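Local coordinates for protein integral membrane indolylacetylinositol arabinosyltransferase EmbC (Mycolicibacterium smegmatis, PDB 7BVE) that probably polymerises arabinose into the arabinan of the mycobacterial cell wall as a membrane arabinosyltransferase, and binds the drug ethambutol, at residues M962-V967 and I991-F996; N298-F303 and P1003-L1008. All blocks are in the same frame, centred on the assembly; numbering follows the deposited sequence.

In the fold
Both contacts help build the ethambutol pocket, where the membrane-embedded GT-C part of the enzyme meets its C-terminal domain. Contact 1 lies wholly within that C-terminal domain and is largely buried: an edge strand and the turn after it pack on a neighbouring strand, mainly through aliphatic groups and one backbone hydrogen bond. Contact 2 joins two loops about 700 residues apart in sequence, is only partly buried, and relies on a Met-aromatic contact and an arginine bound to a backbone carbonyl. The two adjoin, with Trp-965 NE1 3.7 Å from Val-1004 CB, so one pocket residue from each contact packs against the other.

Contact 1 of 2, residues M962-V967 and I991-F996; sequences MLDWLV and ILPDRF. With 95E (Ethambutol), chain G.
A chi1 of -71° divides the work of Val-967: it swings CG1 anti to the carbonyl carbon and places CG2 between that carbon and the backbone N; the two methyls meet different partners. CG2 packs on CG2 of Ile-991, 4.0 Å away, while CG1 turns to the carbonyl oxygen of Leu-992 and, more distantly, to the ring of Pro-993. Ile-991 is likewise divided. Its CG1 stands beside the backbone N (chi1 -63°) and carries CD1 to CD2 of Leu-963 at 3.8 Å, the two side chains running side by side in the same direction. Farther along, Leu-966 crosses Pro-993 at about a right angle, its CD1 reaching the ring carbon CG at 3.8 Å.

This is the margin of a mixed sheet in which strand 961-963 is outermost and runs parallel to strand 989-992. Ile-991 N donates to Met-962 O over 3.2 Å with an N-H...O angle of 161°, and Met-962 also bonds Trp-989; these two backbone bonds join the short, weakly bonded edge strand to 989-992. Strand 1039-1045 flanks 989-992 along its other edge, antiparallel. Beyond the sheet the side chain of Asp-964 sets out toward 991-996, and its carboxylate OD2 comes up against CD of Pro-993 at an oblique angle, while OD1 forms a long, weak ion pair with Arg-990.

Trp-965 faces the other way. Its indole leaves the 991-996 backbone and presents one ring face to ethambutol, whose carbon C13 lies 3.5 Å from CH2, displaced toward the ring's rim; CG of Leu-966 sits over the opposite face. A hydrogen bond from NE1 to the backbone oxygen of Asn-1001 fixes the rotation of this ring, linking the drug-facing surface to the end of helix 995-1001.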
loop_
_atom_site.group_PDB
_atom_site.type_symbol
_atom_site.label_atom_id
_atom_site.label_comp_id
_atom_site.label_asym_id
_atom_site.label_seq_id
_atom_site.Cartn_x
_atom_site.Cartn_y
_atom_site.Cartn_z
ATOM N N MET A 962 7.896 15.000 30.265
ATOM C CA MET A 962 6.988 14.531 29.229
ATOM C C MET A 962 7.743 13.559 28.329
ATOM O O MET A 962 8.490 13.954 27.440
ATOM C CB MET A 962 6.407 15.680 28.427
ATOM C CG MET A 962 5.450 15.158 27.413
ATOM S SD MET A 962 4.623 16.345 26.383
ATOM C CE MET A 962 3.830 15.178 25.295
ATOM N N LEU A 963 7.549 12.274 28.570
ATOM C CA LEU A 963 8.120 11.244 27.726
ATOM C C LEU A 963 7.194 10.969 26.555
ATOM O O LEU A 963 5.973 11.050 26.678
ATOM C CB LEU A 963 8.322 9.961 28.529
ATOM C CG LEU A 963 9.318 10.009 29.675
ATOM C CD1 LEU A 963 9.166 8.794 30.523
ATOM C CD2 LEU A 963 10.698 10.057 29.110
ATOM N N ASP A 964 7.777 10.635 25.413
ATOM C CA ASP A 964 6.950 10.172 24.315
ATOM C C ASP A 964 6.671 8.685 24.475
ATOM O O ASP A 964 7.191 8.025 25.372
ATOM C CB ASP A 964 7.609 10.461 22.974
ATOM C CG ASP A 964 7.701 11.942 22.687
ATOM O OD1 ASP A 964 6.951 12.727 23.300
ATOM O OD2 ASP A 964 8.490 12.332 21.815
ATOM N N TRP A 965 5.828 8.151 23.603
ATOM C CA TRP A 965 5.393 6.778 23.805
ATOM C C TRP A 965 6.385 5.751 23.283
ATOM O O TRP A 965 6.157 4.551 23.455
ATOM C CB TRP A 965 4.019 6.556 23.179
ATOM C CG TRP A 965 3.930 6.714 21.713
ATOM C CD1 TRP A 965 3.641 7.848 21.037
ATOM C CD2 TRP A 965 4.093 5.690 20.730
ATOM N NE1 TRP A 965 3.629 7.607 19.692
ATOM C CE2 TRP A 965 3.903 6.286 19.477
ATOM C CE3 TRP A 965 4.389 4.326 20.789
ATOM C CZ2 TRP A 965 4.000 5.571 18.295
ATOM C CZ3 TRP A 965 4.484 3.623 19.618
ATOM C CH2 TRP A 965 4.291 4.243 18.387
ATOM N N LEU A 966 7.473 6.184 22.660
ATOM C CA LEU A 966 8.599 5.321 22.345
ATOM C C LEU A 966 9.686 5.375 23.403
ATOM O O LEU A 966 10.224 4.336 23.784
ATOM C CB LEU A 966 9.195 5.711 20.997
ATOM C CG LEU A 966 8.422 5.363 19.735
ATOM C CD1 LEU A 966 9.030 6.075 18.572
ATOM C CD2 LEU A 966 8.513 3.886 19.498
ATOM N N VAL A 967 9.998 6.559 23.914
ATOM C CA VAL A 967 11.141 6.729 24.815
ATOM C C VAL A 967 10.624 6.470 26.225
ATOM O O VAL A 967 10.502 7.358 27.069
ATOM C CB VAL A 967 11.781 8.108 24.644
ATOM C CG1 VAL A 967 12.457 8.149 23.360
ATOM C CG2 VAL A 967 10.738 9.190 24.529
ATOM N N ILE A 991 11.379 14.556 26.113
ATOM C CA ILE A 991 12.329 13.693 25.422
ATOM C C ILE A 991 11.659 13.141 24.173
ATOM O O ILE A 991 10.559 12.590 24.247
ATOM C CB ILE A 991 12.831 12.563 26.339
ATOM C CG1 ILE A 991 13.577 13.157 27.525
ATOM C CG2 ILE A 991 13.760 11.651 25.602
ATOM C CD1 ILE A 991 13.843 12.195 28.613
ATOM N N LEU A 992 12.320 13.290 23.033
ATOM C CA LEU A 992 11.785 12.920 21.736
ATOM C C LEU A 992 12.590 11.770 21.143
ATOM O O LEU A 992 13.704 11.487 21.593
ATOM C CB LEU A 992 11.823 14.106 20.763
ATOM C CG LEU A 992 10.942 15.334 20.950
ATOM C CD1 LEU A 992 11.566 16.331 21.899
ATOM C CD2 LEU A 992 10.677 15.967 19.630
ATOM N N PRO A 993 12.048 11.066 20.140
ATOM C CA PRO A 993 12.884 10.177 19.329
ATOM C C PRO A 993 13.688 10.941 18.291
ATOM O O PRO A 993 13.716 12.174 18.307
ATOM C CB PRO A 993 11.864 9.254 18.655
ATOM C CG PRO A 993 10.662 9.364 19.460
ATOM C CD PRO A 993 10.627 10.753 19.959
ATOM N N ASP A 994 14.346 10.231 17.377
ATOM C CA ASP A 994 15.025 10.894 16.272
ATOM C C ASP A 994 14.008 11.502 15.308
ATOM O O ASP A 994 12.799 11.315 15.441
ATOM C CB ASP A 994 15.954 9.926 15.546
ATOM C CG ASP A 994 15.238 8.699 15.022
ATOM O OD1 ASP A 994 14.079 8.449 15.406
ATOM O OD2 ASP A 994 15.836 7.992 14.185
ATOM N N ARG A 995 14.520 12.210 14.298
ATOM C CA ARG A 995 13.678 13.069 13.469
ATOM C C ARG A 995 12.713 12.265 12.608
ATOM O O ARG A 995 11.537 12.631 12.478
ATOM C CB ARG A 995 14.559 13.962 12.602
ATOM C CG ARG A 995 13.800 14.945 11.747
ATOM C CD ARG A 995 14.747 15.793 10.921
ATOM N NE ARG A 995 15.537 14.990 9.994
ATOM C CZ ARG A 995 15.116 14.601 8.795
ATOM N NH1 ARG A 995 15.907 13.875 8.020
ATOM N NH2 ARG A 995 13.908 14.941 8.369
ATOM N N PHE A 996 13.180 11.149 12.043
ATOM C CA PHE A 996 12.304 10.272 11.271
ATOM C C PHE A 996 11.253 9.624 12.160
ATOM O O PHE A 996 10.111 9.412 11.743
ATOM C CB PHE A 996 13.120 9.188 10.569
ATOM C CG PHE A 996 14.019 9.698 9.487
ATOM C CD1 PHE A 996 13.507 10.035 8.246
ATOM C CD2 PHE A 996 15.384 9.803 9.697
ATOM C CE1 PHE A 996 14.336 10.494 7.240
ATOM C CE2 PHE A 996 16.218 10.259 8.696
ATOM C CZ PHE A 996 15.693 10.603 7.467
HETATM C C2 95E G . -3.460 1.168 23.538
HETATM O O12 95E G . 2.142 1.130 17.184
HETATM C C11 95E G . 1.256 0.828 17.912
HETATM C C10 95E G . 0.314 1.887 18.484
HETATM C C13 95E G . 0.879 3.290 18.297
HETATM C C14 95E G . 0.058 4.116 17.312
HETATM N N9 95E G . 0.114 1.652 19.898
HETATM C C8 95E G . -1.081 0.854 20.051
HETATM C C7 95E G . -1.864 1.323 21.268
HETATM N N6 95E G . -1.341 0.700 22.461
HETATM C C3 95E G . -2.457 0.093 23.147
HETATM O O1 95E G . -4.475 1.256 22.937
HETATM C C4 95E G . -1.938 -0.613 24.387
HETATM C C5 95E G . -0.541 -1.163 24.134
#

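Contact 2 of 2, residues N298-F303 and P1003-L1008; sequences NYYRWF and PVMDYL
Tyr-300 and Met-1005 lie side by side with their side chains pointing the same way, a Met-aromatic contact that ties a loop of the GT-C part, between helices 281-293 and 314-320, to a loop of the C-terminal domain. The sulfur approaches obliquely: SD of Met-1005 is 3.6 Å from CD1 of Tyr-300 and 65° off the ring normal as seen from the ring centre. The thioether bends at chi3, which turns CE away toward Asp-964, while CD2 of Tyr-299 covers one face of the Tyr-300 ring over its centre.

Arg-301 works differently. Its chain is extended from CG to NE and runs past the carbonyl of Val-1004, with CG lying over the indole of Trp-302. Val-1004 itself borders ethambutol, so the arginine grips the backbone of a pocket residue. Asp-1006 OD1 stands 4.0 Å from Arg-301 NH2, opposite charges near each other but beyond a salt bridge. NH2 donates to Val-1004 O at 2.9 Å; the oxygen lies in the guanidinium plane, whereas the nitrogen sits 36° above the carbonyl plane.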
loop_
_atom_site.group_PDB
_atom_site.type_symbol
_atom_site.label_atom_id
_atom_site.label_comp_id
_atom_site.label_asym_id
_atom_site.label_seq_id
_atom_site.Cartn_x
_atom_site.Cartn_y
_atom_site.Cartn_z
ATOM N N ASN A 298 -6.014 5.646 29.578
ATOM C CA ASN A 298 -5.120 5.683 28.436
ATOM C C ASN A 298 -4.521 7.074 28.381
ATOM O O ASN A 298 -5.246 8.073 28.349
ATOM C CB ASN A 298 -5.860 5.347 27.150
ATOM C CG ASN A 298 -4.927 5.069 26.001
ATOM O OD1 ASN A 298 -3.721 5.230 26.108
ATOM N ND2 ASN A 298 -5.479 4.604 24.905
ATOM N N TYR A 299 -3.199 7.138 28.365
ATOM C CA TYR A 299 -2.520 8.337 28.820
ATOM C C TYR A 299 -2.160 9.247 27.660
ATOM O O TYR A 299 -2.183 10.472 27.793
ATOM C CB TYR A 299 -1.293 7.905 29.609
ATOM C CG TYR A 299 -0.464 8.971 30.247
ATOM C CD1 TYR A 299 -0.933 9.683 31.332
ATOM C CD2 TYR A 299 0.832 9.198 29.821
ATOM C CE1 TYR A 299 -0.151 10.632 31.939
ATOM C CE2 TYR A 299 1.616 10.136 30.419
ATOM C CZ TYR A 299 1.124 10.844 31.476
ATOM O OH TYR A 299 1.914 11.783 32.075
ATOM N N TYR A 300 -1.853 8.670 26.509
ATOM C CA TYR A 300 -1.366 9.436 25.380
ATOM C C TYR A 300 -2.452 9.809 24.387
ATOM O O TYR A 300 -2.174 10.570 23.464
ATOM C CB TYR A 300 -0.263 8.656 24.662
ATOM C CG TYR A 300 0.992 8.459 25.476
ATOM C CD1 TYR A 300 1.926 9.469 25.599
ATOM C CD2 TYR A 300 1.242 7.260 26.114
ATOM C CE1 TYR A 300 3.066 9.293 26.336
ATOM C CE2 TYR A 300 2.381 7.074 26.852
ATOM C CZ TYR A 300 3.288 8.092 26.959
ATOM O OH TYR A 300 4.428 7.907 27.693
ATOM N N ARG A 301 -3.676 9.317 24.544
ATOM C CA ARG A 301 -4.690 9.572 23.535
ATOM C C ARG A 301 -6.062 9.464 24.185
ATOM O O ARG A 301 -6.218 8.865 25.249
ATOM C CB ARG A 301 -4.519 8.610 22.352
ATOM C CG ARG A 301 -5.260 8.953 21.072
ATOM C CD ARG A 301 -4.788 8.113 19.917
ATOM N NE ARG A 301 -5.592 8.372 18.731
ATOM C CZ ARG A 301 -5.395 9.366 17.868
ATOM N NH1 ARG A 301 -6.211 9.484 16.836
ATOM N NH2 ARG A 301 -4.411 10.226 18.026
ATOM N N TRP A 302 -7.034 10.132 23.559
ATOM C CA TRP A 302 -8.475 10.038 23.828
ATOM C C TRP A 302 -8.884 10.593 25.186
ATOM O O TRP A 302 -9.641 9.951 25.905
ATOM C CB TRP A 302 -9.023 8.619 23.674
ATOM C CG TRP A 302 -8.865 8.041 22.325
ATOM C CD1 TRP A 302 -9.400 8.508 21.178
ATOM C CD2 TRP A 302 -8.267 6.790 22.004
ATOM N NE1 TRP A 302 -9.084 7.683 20.142
ATOM C CE2 TRP A 302 -8.398 6.609 20.626
ATOM C CE3 TRP A 302 -7.577 5.825 22.743
ATOM C CZ2 TRP A 302 -7.882 5.506 19.974
ATOM C CZ3 TRP A 302 -7.069 4.740 22.090
ATOM C CH2 TRP A 302 -7.221 4.586 20.725
ATOM N N PHE A 303 -8.374 11.775 25.542
ATOM C CA PHE A 303 -9.017 12.688 26.492
ATOM C C PHE A 303 -9.095 12.140 27.914
ATOM O O PHE A 303 -9.907 12.596 28.713
ATOM C CB PHE A 303 -10.409 13.062 25.986
ATOM C CG PHE A 303 -10.390 13.891 24.741
ATOM C CD1 PHE A 303 -9.484 14.895 24.581
ATOM C CD2 PHE A 303 -11.177 13.553 23.669
ATOM C CE1 PHE A 303 -9.463 15.615 23.417
ATOM C CE2 PHE A 303 -11.130 14.262 22.500
ATOM C CZ PHE A 303 -10.272 15.291 22.382
ATOM N N PRO A 1003 1.804 12.314 15.624
ATOM C CA PRO A 1003 0.336 12.403 15.500
ATOM C C PRO A 1003 -0.483 11.453 16.376
ATOM O O PRO A 1003 -1.713 11.486 16.278
ATOM C CB PRO A 1003 0.092 12.113 14.020
ATOM C CG PRO A 1003 1.264 12.613 13.374
ATOM C CD PRO A 1003 2.400 12.307 14.271
ATOM N N VAL A 1004 0.131 10.604 17.197
ATOM C CA VAL A 1004 -0.632 9.873 18.200
ATOM C C VAL A 1004 -1.058 10.813 19.320
ATOM O O VAL A 1004 -2.176 10.727 19.835
ATOM C CB VAL A 1004 0.201 8.689 18.722
ATOM C CG1 VAL A 1004 -0.499 7.961 19.845
ATOM C CG2 VAL A 1004 0.506 7.738 17.593
ATOM N N MET A 1005 -0.201 11.763 19.672
ATOM C CA MET A 1005 -0.387 12.588 20.853
ATOM C C MET A 1005 -0.913 13.980 20.546
ATOM O O MET A 1005 -0.962 14.813 21.448
ATOM C CB MET A 1005 0.932 12.699 21.606
ATOM C CG MET A 1005 1.441 11.392 22.138
ATOM S SD MET A 1005 3.034 11.571 22.929
ATOM C CE MET A 1005 4.057 11.763 21.490
ATOM N N ASP A 1006 -1.325 14.256 19.312
ATOM C CA ASP A 1006 -1.651 15.623 18.932
ATOM C C ASP A 1006 -3.041 16.019 19.424
ATOM O O ASP A 1006 -3.698 15.296 20.166
ATOM C CB ASP A 1006 -1.528 15.804 17.421
ATOM C CG ASP A 1006 -2.413 14.857 16.628
ATOM O OD1 ASP A 1006 -3.029 13.942 17.207
ATOM O OD2 ASP A 1006 -2.500 15.037 15.397
ATOM N N TYR A 1007 -3.489 17.193 18.979
ATOM C CA TYR A 1007 -4.765 17.755 19.400
ATOM C C TYR A 1007 -5.962 16.993 18.858
ATOM O O TYR A 1007 -6.987 16.914 19.537
ATOM C CB TYR A 1007 -4.855 19.211 18.951
ATOM C CG TYR A 1007 -6.141 19.903 19.321
ATOM C CD1 TYR A 1007 -6.379 20.300 20.627
ATOM C CD2 TYR A 1007 -7.112 20.172 18.366
ATOM C CE1 TYR A 1007 -7.551 20.936 20.978
ATOM C CE2 TYR A 1007 -8.291 20.806 18.709
ATOM C CZ TYR A 1007 -8.502 21.187 20.021
ATOM O OH TYR A 1007 -9.666 21.822 20.385
ATOM N N LEU A 1008 -5.863 16.428 17.661
ATOM C CA LEU A 1008 -7.016 15.819 17.013
ATOM C C LEU A 1008 -7.382 14.455 17.565
ATOM O O LEU A 1008 -8.310 13.833 17.045
ATOM C CB LEU A 1008 -6.776 15.693 15.512
ATOM C CG LEU A 1008 -6.794 16.982 14.706
ATOM C CD1 LEU A 1008 -6.384 16.704 13.278
ATOM C CD2 LEU A 1008 -8.177 17.589 14.755
#